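Local atomic coordinates of neurotoxin (Clostridium botulinum, PDB entry 3N7L), a protein that forms the receptor-binding domain of a botulinum neurotoxin and probably attaches the toxin to gangliosides on the surface of nerve cells. Residues F356-S361 and E411-H416. Sequence-based numbering, arbitrary orientation.
Sequences FDYYAS and ESTSTH
The phenol ring of Y358 reaches rim to rim against the imidazole of H416, neither ring lying over the face of the other: the centroids are 5.9 Å apart and the planes meet at 60°. This contact lies within the beta-trefoil half of the receptor-binding domain, where the segment leading into strand 359-366 meets the loop that leads into strand 417-421. The Y358 ring gets there because CG sits between the backbone N and the carbonyl carbon (chi1 51°), which carries the phenol out to the loop. Its hydroxyl end also crosses T413, with Y358 OH 3.6 Å from the methyl T413 CG2, while the polar branch of that threonine, OG1, is bonded to N253.

The imidazole is held against its own loop as well: T413 CA stands 3.7 Å above the H416 ring plane, over its centre. That fold-back follows from a 3-10 turn at 413-415, documented by the backbone bond from H416 N to T413 O at 3.1 Å. Beside the rings, the contact is aliphatic, A360 CB meeting H416 CB at 4.1 Å, and A360 also touches V418 of strand 417-421.

At S361 the bond to CB points away from segment 411-416, so the backbone carries the approach. S361 OG is hydrogen-bonded to W417 O, and backbone bonding joins S361 to W417 just past H416. T415 OG1 has both Q362 OE1, next along the same strand, and S412 O within bonding distance; H416 is backbone-bonded to V252. The carbonyl oxygen S361 O faces the acceptor T415 O at 3.3 Å, a pair that cannot bond, but it also receives a CA-H...O contact from H416 CA at 3.5 Å, with 143° at the hydrogen.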
loop_
_atom_site.group_PDB
_atom_site.type_symbol
_atom_site.label_atom_id
_atom_site.label_comp_id
_atom_site.label_asym_id
_atom_site.label_seq_id
_atom_site.Cartn_x
_atom_site.Cartn_y
_atom_site.Cartn_z
ATOM N N PHE A 356 -7.869 4.996 2.480
ATOM C CA PHE A 356 -6.750 5.888 2.257
ATOM C C PHE A 356 -5.544 5.419 3.070
ATOM O O PHE A 356 -4.420 5.390 2.569
ATOM C CB PHE A 356 -7.107 7.312 2.687
ATOM C CG PHE A 356 -5.942 8.262 2.654
ATOM C CD1 PHE A 356 -5.560 8.873 1.463
ATOM C CD2 PHE A 356 -5.194 8.505 3.803
ATOM C CE1 PHE A 356 -4.443 9.714 1.418
ATOM C CE2 PHE A 356 -4.078 9.340 3.771
ATOM C CZ PHE A 356 -3.699 9.947 2.576
ATOM N N ASP A 357 -5.793 5.043 4.322
ATOM C CA ASP A 357 -4.731 4.629 5.233
ATOM C C ASP A 357 -4.137 3.236 5.088
ATOM O O ASP A 357 -3.016 3.006 5.547
ATOM C CB ASP A 357 -5.187 4.783 6.688
ATOM C CG ASP A 357 -5.350 6.232 7.108
ATOM O OD1 ASP A 357 -4.486 7.067 6.757
ATOM O OD2 ASP A 357 -6.337 6.531 7.811
ATOM N N TYR A 358 -4.853 2.302 4.468
ATOM C CA TYR A 358 -4.301 0.954 4.366
ATOM C C TYR A 358 -4.994 0.003 3.406
ATOM O O TYR A 358 -6.139 0.217 3.003
ATOM C CB TYR A 358 -4.309 0.300 5.752
ATOM C CG TYR A 358 -5.661 0.389 6.431
ATOM C CD1 TYR A 358 -5.905 1.344 7.423
ATOM C CD2 TYR A 358 -6.718 -0.438 6.037
ATOM C CE1 TYR A 358 -7.170 1.475 8.001
ATOM C CE2 TYR A 358 -7.987 -0.317 6.606
ATOM C CZ TYR A 358 -8.205 0.641 7.586
ATOM O OH TYR A 358 -9.452 0.769 8.148
ATOM N N TYR A 359 -4.266 -1.058 3.069
ATOM C CA TYR A 359 -4.751 -2.143 2.222
ATOM C C TYR A 359 -5.157 -3.204 3.239
ATOM O O TYR A 359 -4.312 -3.697 3.995
ATOM C CB TYR A 359 -3.621 -2.701 1.352
ATOM C CG TYR A 359 -3.096 -1.722 0.336
ATOM C CD1 TYR A 359 -3.804 -1.462 -0.833
ATOM C CD2 TYR A 359 -1.896 -1.036 0.552
ATOM C CE1 TYR A 359 -3.335 -0.544 -1.770
ATOM C CE2 TYR A 359 -1.419 -0.114 -0.380
ATOM C CZ TYR A 359 -2.147 0.125 -1.537
ATOM O OH TYR A 359 -1.693 1.032 -2.466
ATOM N N ALA A 360 -6.437 -3.556 3.273
ATOM C CA ALA A 360 -6.890 -4.550 4.237
ATOM C C ALA A 360 -7.948 -5.476 3.667
ATOM O O ALA A 360 -8.161 -5.535 2.453
ATOM C CB ALA A 360 -7.422 -3.855 5.493
ATOM N N SER A 361 -8.608 -6.204 4.556
ATOM C CA SER A 361 -9.633 -7.131 4.140
ATOM C C SER A 361 -10.567 -7.447 5.282
ATOM O O SER A 361 -10.269 -7.184 6.447
ATOM C CB SER A 361 -8.990 -8.432 3.655
ATOM O OG SER A 361 -8.300 -9.070 4.724
ATOM N N GLU A 411 -19.209 -2.172 9.503
ATOM C CA GLU A 411 -18.583 -0.878 9.241
ATOM C C GLU A 411 -17.450 -0.535 10.195
ATOM O O GLU A 411 -16.855 0.537 10.099
ATOM C CB GLU A 411 -19.638 0.228 9.312
ATOM C CG GLU A 411 -20.651 0.198 8.187
ATOM C CD GLU A 411 -19.994 0.323 6.829
ATOM O OE1 GLU A 411 -19.390 -0.669 6.368
ATOM O OE2 GLU A 411 -20.067 1.418 6.230
ATOM N N SER A 412 -17.149 -1.443 11.114
ATOM C CA SER A 412 -16.097 -1.205 12.087
ATOM C C SER A 412 -14.695 -1.538 11.576
ATOM O O SER A 412 -14.493 -2.541 10.893
ATOM C CB SER A 412 -16.384 -2.009 13.349
ATOM O OG SER A 412 -15.380 -1.785 14.319
ATOM N N THR A 413 -13.728 -0.693 11.915
ATOM C CA THR A 413 -12.348 -0.934 11.510
ATOM C C THR A 413 -11.770 -2.109 12.303
ATOM O O THR A 413 -10.678 -2.593 12.005
ATOM C CB THR A 413 -11.462 0.310 11.733
ATOM O OG1 THR A 413 -11.622 0.775 13.077
ATOM C CG2 THR A 413 -11.836 1.416 10.755
ATOM N N SER A 414 -12.509 -2.569 13.311
ATOM C CA SER A 414 -12.063 -3.696 14.125
ATOM C C SER A 414 -12.223 -5.004 13.342
ATOM O O SER A 414 -11.826 -6.072 13.808
ATOM C CB SER A 414 -12.858 -3.766 15.440
ATOM O OG SER A 414 -14.210 -4.141 15.220
ATOM N N THR A 415 -12.802 -4.908 12.146
ATOM C CA THR A 415 -12.993 -6.074 11.286
ATOM C C THR A 415 -12.049 -5.999 10.086
ATOM O O THR A 415 -12.123 -6.833 9.179
ATOM C CB THR A 415 -14.455 -6.176 10.761
ATOM O OG1 THR A 415 -14.768 -5.027 9.966
ATOM C CG2 THR A 415 -15.427 -6.254 11.912
ATOM N N HIS A 416 -11.172 -4.995 10.076
ATOM C CA HIS A 416 -10.214 -4.838 8.978
ATOM C C HIS A 416 -8.895 -5.520 9.324
ATOM O O HIS A 416 -8.206 -5.120 10.266
ATOM C CB HIS A 416 -9.947 -3.357 8.680
ATOM C CG HIS A 416 -11.155 -2.597 8.223
ATOM N ND1 HIS A 416 -12.384 -3.190 8.027
ATOM C CD2 HIS A 416 -11.323 -1.282 7.946
ATOM C CE1 HIS A 416 -13.259 -2.273 7.653
ATOM N NE2 HIS A 416 -12.641 -1.108 7.596
#